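Local coordinates for GAF domain-containing protein (Thermoplasma acidophilum, PDB 4MN7), which probably reduces free methionine-R-sulfoxide to methionine, acting as a type II free methionine-R-sulfoxide reductase built on a GAF domain, at residues Y81-F85 with P86-S90; I108-K112 with K113-S117. The protein carries 1 engineered substitution. All coordinates share one frame; numbering follows the deposited sequence.

Contact 1 (Y81-F85 with P86-S90); sequences YLASF and PSTQS. Engineered in segment 81-85: S84 (natural residue Cys).
F85 and T88 both direct a side-chain atom back over their own backbone N: CG of F85 lies anti to its carbonyl carbon (chi1 -48°), and OG1 of T88 takes the same course. The two side chains thereby meet at a slant, with T88 OG1 at the edge of the F85 ring, in its plane and 3.9 Å from CD2. The same rotation of T88 leaves CG2 anti to the backbone N and on the side of A83, whose methyl group packs 3.8 Å from T88 CB. The polar partner of OG1 lies elsewhere, in D109 OD2 on strand 101-110, to which it is hydrogen-bonded.

The backbone beneath these side chains is a type I beta turn, F85-P86-S87-T88, with P86 and S87 at its corners, in the loop that leads to strand 90-98 of the GAF domain. It is closed by T88 N, which donates to F85 O over 3.2 Å at an N-H...O angle of 157°. P86 stiffens the first corner and lays its ring carbon CD 3.6 Å from F85 CB. A water bound to T88 O at 2.8 Å also lies beside F85 O, although that second distance is too short to be trusted.

S84 is an engineered replacement for a cysteine. Its CB sits 3.8 Å above one face of the F85 ring, offset toward the rim, while OG is hydrogen-bonded to H50. Free methionine-R-sulfoxide reductases work through cysteine thiols, so the loop carrying this position probably lies near the substrate pocket. The F85 ring also meets that of W27, the two planes inclined at about 45°.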
ATOM      1  N   TYR A  81      13.302  29.104  -4.416  1.00 68.59           N
ATOM      2  CA  TYR A  81      12.093  28.281  -4.359  1.00 69.29           C
ATOM      3  C   TYR A  81      10.953  28.911  -3.593  1.00 55.28           C
ATOM      4  O   TYR A  81      11.174  29.604  -2.605  1.00 56.70           O
ATOM      5  CB  TYR A  81      12.426  26.960  -3.698  1.00 78.54           C
ATOM      6  CG  TYR A  81      11.237  26.055  -3.528  1.00 92.57           C
ATOM      7  CD1 TYR A  81      10.595  25.470  -4.653  1.00 89.99           C
ATOM      8  CD2 TYR A  81      10.741  25.763  -2.239  1.00100.51           C
ATOM      9  CE1 TYR A  81       9.506  24.608  -4.494  1.00 79.93           C
ATOM     10  CE2 TYR A  81       9.646  24.910  -2.064  1.00 93.96           C
ATOM     11  CZ  TYR A  81       9.034  24.327  -3.185  1.00 89.63           C
ATOM     12  OH  TYR A  81       7.959  23.485  -2.965  1.00 78.88           O
ATOM     13  N   LEU A  82       9.727  28.678  -4.043  1.00 52.73           N
ATOM     14  CA  LEU A  82       8.531  29.127  -3.267  1.00 64.11           C
ATOM     15  C   LEU A  82       7.798  27.884  -2.849  1.00 56.71           C
ATOM     16  O   LEU A  82       7.693  26.947  -3.627  1.00 52.21           O
ATOM     17  CB  LEU A  82       7.535  30.012  -4.079  1.00 68.13           C
ATOM     18  CG  LEU A  82       7.562  31.565  -4.022  1.00 72.11           C
ATOM     19  CD1 LEU A  82       6.444  32.189  -4.866  1.00 68.54           C
ATOM     20  CD2 LEU A  82       7.536  32.133  -2.600  1.00 72.46           C
ATOM     21  N   ALA A  83       7.274  27.896  -1.635  1.00 59.04           N
ATOM     22  CA  ALA A  83       6.395  26.821  -1.174  1.00 62.54           C
ATOM     23  C   ALA A  83       4.963  27.012  -1.668  1.00 53.29           C
ATOM     24  O   ALA A  83       4.630  27.996  -2.325  1.00 51.85           O
ATOM     25  CB  ALA A  83       6.455  26.659   0.376  1.00 66.13           C
ATOM     26  N   SER A  84       4.143  26.016  -1.368  1.00 43.67           N
ATOM     27  CA  SER A  84       2.728  26.017  -1.672  1.00 47.21           C
ATOM     28  C   SER A  84       1.913  26.619  -0.550  1.00 41.72           C
ATOM     29  O   SER A  84       0.753  26.916  -0.733  1.00 48.54           O
ATOM     30  CB  SER A  84       2.256  24.571  -1.907  1.00 50.65           C
ATOM     31  OG  SER A  84       2.887  23.989  -3.034  1.00 63.51           O
ATOM     32  N   PHE A  85       2.518  26.779   0.620  1.00 43.01           N
ATOM     33  CA  PHE A  85       1.828  27.264   1.800  1.00 42.03           C
ATOM     34  C   PHE A  85       2.747  28.198   2.522  1.00 45.71           C
ATOM     35  O   PHE A  85       3.993  27.995   2.582  1.00 42.72           O
ATOM     36  CB  PHE A  85       1.360  26.154   2.771  1.00 43.24           C
ATOM     37  CG  PHE A  85       0.669  25.049   2.091  1.00 43.26           C
ATOM     38  CD1 PHE A  85      -0.599  25.220   1.625  1.00 46.49           C
ATOM     39  CD2 PHE A  85       1.343  23.837   1.847  1.00 46.77           C
ATOM     40  CE1 PHE A  85      -1.233  24.193   0.983  1.00 55.78           C
ATOM     41  CE2 PHE A  85       0.723  22.808   1.188  1.00 46.06           C
ATOM     42  CZ  PHE A  85      -0.570  22.983   0.754  1.00 49.72           C
ATOM     43  N   PRO A  86       2.141  29.277   3.033  1.00 49.76           N
ATOM     44  CA  PRO A  86       2.966  30.301   3.609  1.00 53.42           C
ATOM     45  C   PRO A  86       3.541  29.853   4.941  1.00 50.62           C
ATOM     46  O   PRO A  86       4.659  30.275   5.299  1.00 54.21           O
ATOM     47  CB  PRO A  86       2.007  31.513   3.724  1.00 51.59           C
ATOM     48  CG  PRO A  86       0.638  30.986   3.573  1.00 53.42           C
ATOM     49  CD  PRO A  86       0.730  29.689   2.841  1.00 49.60           C
ATOM     50  N   SER A  87       2.812  28.985   5.655  1.00 43.35           N
ATOM     51  CA  SER A  87       3.363  28.421   6.904  1.00 45.17           C
ATOM     52  C   SER A  87       4.596  27.521   6.745  1.00 50.79           C
ATOM     53  O   SER A  87       5.350  27.347   7.689  1.00 45.68           O
ATOM     54  CB  SER A  87       2.293  27.707   7.695  1.00 47.02           C
ATOM     55  OG  SER A  87       1.712  26.682   6.968  1.00 43.44           O
ATOM     56  N   THR A  88       4.858  27.011   5.543  1.00 49.07           N
ATOM     57  CA  THR A  88       5.893  26.012   5.400  1.00 42.45           C
ATOM     58  C   THR A  88       7.250  26.612   5.641  1.00 37.57           C
ATOM     59  O   THR A  88       7.612  27.562   5.025  1.00 43.64           O
ATOM     60  CB  THR A  88       5.883  25.427   3.969  1.00 40.07           C
ATOM     61  OG1 THR A  88       4.658  24.704   3.766  1.00 39.64           O
ATOM     62  CG2 THR A  88       7.072  24.522   3.786  1.00 38.14           C
ATOM     63  N   GLN A  89       8.036  25.980   6.493  1.00 36.18           N
ATOM     64  CA  GLN A  89       9.416  26.301   6.671  1.00 37.86           C
ATOM     65  C   GLN A  89      10.338  25.231   6.251  1.00 36.49           C
ATOM     66  O   GLN A  89      11.498  25.497   6.077  1.00 38.69           O
ATOM     67  CB  GLN A  89       9.683  26.588   8.154  1.00 43.09           C
ATOM     68  CG  GLN A  89       8.984  27.892   8.591  1.00 49.65           C
ATOM     69  CD  GLN A  89       9.389  28.347   9.990  1.00 50.87           C
ATOM     70  OE1 GLN A  89      10.308  29.105  10.142  1.00 50.89           O
ATOM     71  NE2 GLN A  89       8.710  27.838  11.005  1.00 55.77           N
ATOM     72  N   SER A  90       9.886  23.978   6.160  1.00 40.27           N
ATOM     73  CA  SER A  90      10.783  22.955   5.581  1.00 38.00           C
ATOM     74  C   SER A  90       9.989  21.968   4.761  1.00 34.38           C
ATOM     75  O   SER A  90       8.782  21.818   4.954  1.00 33.41           O
ATOM     76  CB  SER A  90      11.744  22.303   6.616  1.00 40.87           C
ATOM     77  OG  SER A  90      11.051  21.730   7.704  1.00 45.44           O
TER
HETATM   78  O   HOH W   1       6.257  28.785   2.869  1.00 50.05           O

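Contact 2 (I108-K112 with K113-S117); sequences IDSDK and KAAFS
An ST turn ends strand 101-110 of the GAF domain and starts the connection to helix 118-136, whose N-cap is S117. At its heart S110 places OG anti to the backbone N (chi1 -177°), where it accepts the amide of K112, the N to OG distance being 3.0 Å and the N-H...O angle 159°. The same hydroxyl is hydrogen-bonded to K24 O, so this buried group is gripped by the backbone on two counts. The returning loop then presses A115 against S110: the two CB atoms are 3.3 Å apart, tighter than a usual carbon contact.

F116 follows, its ring lying beneath the A115 methyl, which stands 3.8 Å above the ring plane over the centre. From there the ring reaches I108 at a slant, leading with CZ. This atom packs 3.7 Å from I108 CG2 and 3.8 Å from S110 CB, two side chains that point to the same side of the strand. Beyond the segments the ring also meets Y25 and I92. A serine in place of F116 would probably open a gap between the loop and the strand, leaving I108 CG2 and the A115 methyl without the ring they pack on. The approach includes backbone as well, for CZ comes within 3.6 Å of I108 O.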
ATOM      1  N   ILE A 108       6.463  16.233   1.399  1.00 31.28           N
ATOM      2  CA  ILE A 108       5.991  16.602   2.743  1.00 31.22           C
ATOM      3  C   ILE A 108       6.492  17.990   3.159  1.00 30.66           C
ATOM      4  O   ILE A 108       7.684  18.285   3.104  1.00 29.59           O
ATOM      5  CB  ILE A 108       6.503  15.565   3.772  1.00 32.03           C
ATOM      6  CG1 ILE A 108       6.068  14.175   3.381  1.00 32.33           C
ATOM      7  CG2 ILE A 108       5.972  15.871   5.145  1.00 36.45           C
ATOM      8  CD1 ILE A 108       6.584  13.046   4.292  1.00 36.11           C
ATOM      9  N   ASP A 109       5.578  18.801   3.663  1.00 30.44           N
ATOM     10  CA  ASP A 109       5.838  20.147   4.161  1.00 33.31           C
ATOM     11  C   ASP A 109       5.732  20.095   5.695  1.00 35.37           C
ATOM     12  O   ASP A 109       4.846  19.420   6.268  1.00 33.20           O
ATOM     13  CB  ASP A 109       4.702  21.146   3.745  1.00 37.25           C
ATOM     14  CG  ASP A 109       4.763  21.561   2.265  1.00 42.68           C
ATOM     15  OD1 ASP A 109       4.544  20.710   1.405  1.00 46.13           O
ATOM     16  OD2 ASP A 109       4.984  22.749   1.969  1.00 46.59           O
ATOM     17  N   SER A 110       6.605  20.856   6.330  1.00 39.65           N
ATOM     18  CA  SER A 110       6.528  21.134   7.729  1.00 35.79           C
ATOM     19  C   SER A 110       6.487  22.659   7.958  1.00 37.60           C
ATOM     20  O   SER A 110       7.277  23.384   7.350  1.00 34.03           O
ATOM     21  CB  SER A 110       7.788  20.638   8.410  1.00 37.27           C
ATOM     22  OG  SER A 110       7.658  20.868   9.821  1.00 42.09           O
ATOM     23  N   ASP A 111       5.678  23.077   8.939  1.00 37.42           N
ATOM     24  CA  ASP A 111       5.670  24.452   9.432  1.00 45.37           C
ATOM     25  C   ASP A 111       6.871  24.760  10.315  1.00 42.76           C
ATOM     26  O   ASP A 111       7.097  25.913  10.616  1.00 42.90           O
ATOM     27  CB  ASP A 111       4.393  24.757  10.219  1.00 41.20           C
ATOM     28  CG  ASP A 111       3.162  24.751   9.359  1.00 46.25           C
ATOM     29  OD1 ASP A 111       3.282  24.762   8.113  1.00 47.61           O
ATOM     30  OD2 ASP A 111       2.038  24.694   9.909  1.00 50.63           O
ATOM     31  N   LYS A 112       7.651  23.747  10.694  1.00 44.35           N
ATOM     32  CA  LYS A 112       8.844  23.939  11.531  1.00 43.29           C
ATOM     33  C   LYS A 112      10.058  23.927  10.671  1.00 43.76           C
ATOM     34  O   LYS A 112      10.090  23.329   9.594  1.00 42.94           O
ATOM     35  CB  LYS A 112       8.964  22.819  12.565  1.00 50.37           C
ATOM     36  CG  LYS A 112       7.697  22.603  13.391  1.00 59.19           C
ATOM     37  CD  LYS A 112       7.533  23.597  14.544  1.00 68.20           C
ATOM     38  CE  LYS A 112       6.219  24.380  14.477  1.00 83.02           C
ATOM     39  NZ  LYS A 112       5.012  23.549  14.213  1.00 83.55           N
ATOM     40  N   LYS A 113      11.092  24.567  11.131  1.00 40.81           N
ATOM     41  CA  LYS A 113      12.304  24.617  10.372  1.00 48.93           C
ATOM     42  C   LYS A 113      13.082  23.318  10.556  1.00 38.15           C
ATOM     43  O   LYS A 113      13.038  22.757  11.635  1.00 39.49           O
ATOM     44  CB  LYS A 113      13.124  25.750  10.917  1.00 55.55           C
ATOM     45  CG  LYS A 113      14.161  26.352   9.973  1.00 69.09           C
ATOM     46  CD  LYS A 113      14.569  27.745  10.469  1.00 76.46           C
ATOM     47  CE  LYS A 113      13.383  28.454  11.147  1.00 78.51           C
ATOM     48  NZ  LYS A 113      13.569  29.884  11.511  1.00 83.31           N
ATOM     49  N   ALA A 114      13.902  22.949   9.586  1.00 38.44           N
ATOM     50  CA  ALA A 114      14.757  21.743   9.695  1.00 43.52           C
ATOM     51  C   ALA A 114      14.019  20.548  10.337  1.00 39.84           C
ATOM     52  O   ALA A 114      14.484  19.941  11.265  1.00 45.35           O
ATOM     53  CB  ALA A 114      15.998  22.075  10.497  1.00 45.47           C
ATOM     54  N   ALA A 115      12.807  20.300   9.878  1.00 35.52           N
ATOM     55  CA  ALA A 115      11.939  19.274  10.395  1.00 42.04           C
ATOM     56  C   ALA A 115      12.444  17.826  10.069  1.00 37.25           C
ATOM     57  O   ALA A 115      12.044  16.890  10.728  1.00 40.80           O
ATOM     58  CB  ALA A 115      10.564  19.451   9.765  1.00 39.13           C
ATOM     59  N   PHE A 116      13.217  17.672   9.011  1.00 38.11           N
ATOM     60  CA  PHE A 116      13.484  16.368   8.411  1.00 40.94           C
ATOM     61  C   PHE A 116      14.944  15.989   8.588  1.00 43.48           C
ATOM     62  O   PHE A 116      15.850  16.551   7.972  1.00 47.77           O
ATOM     63  CB  PHE A 116      13.101  16.397   6.952  1.00 39.44           C
ATOM     64  CG  PHE A 116      11.682  16.815   6.737  1.00 37.73           C
ATOM     65  CD1 PHE A 116      10.650  16.016   7.109  1.00 34.28           C
ATOM     66  CD2 PHE A 116      11.386  18.049   6.189  1.00 35.56           C
ATOM     67  CE1 PHE A 116       9.324  16.399   6.919  1.00 35.82           C
ATOM     68  CE2 PHE A 116      10.056  18.443   6.012  1.00 34.23           C
ATOM     69  CZ  PHE A 116       9.021  17.620   6.380  1.00 38.39           C
ATOM     70  N   SER A 117      15.165  15.067   9.500  1.00 41.65           N
ATOM     71  CA  SER A 117      16.518  14.610   9.820  1.00 43.98           C
ATOM     72  C   SER A 117      16.891  13.413   8.923  1.00 41.17           C
ATOM     73  O   SER A 117      16.074  12.941   8.104  1.00 45.46           O
ATOM     74  CB  SER A 117      16.539  14.178  11.307  1.00 45.87           C
ATOM     75  OG  SER A 117      15.606  13.107  11.535  1.00 52.32           O
TER

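How the contacts relate
Both contacts are turns beside neighbouring strands of one antiparallel sheet: contact 1 leads into strand 90-98, contact 2 leaves strand 101-110. Each is partly buried, with an aromatic ring inside and exposed residues at the bend. In 81-90 a backbone bond closes the turn and a threonine hydroxyl borders the ring; in 108-117 a serine hydroxyl holds the bend as an ST turn and the ring meets methyl groups instead. Their centres lie about 10 Å apart, and polar bonds join them directly: Q89 NE2 probably bonds to D111 O, and S90 OG to K112 O. A classic beta bulge, with Q89 and S90 both facing S110, lies at the end of the pairing where the two contacts meet.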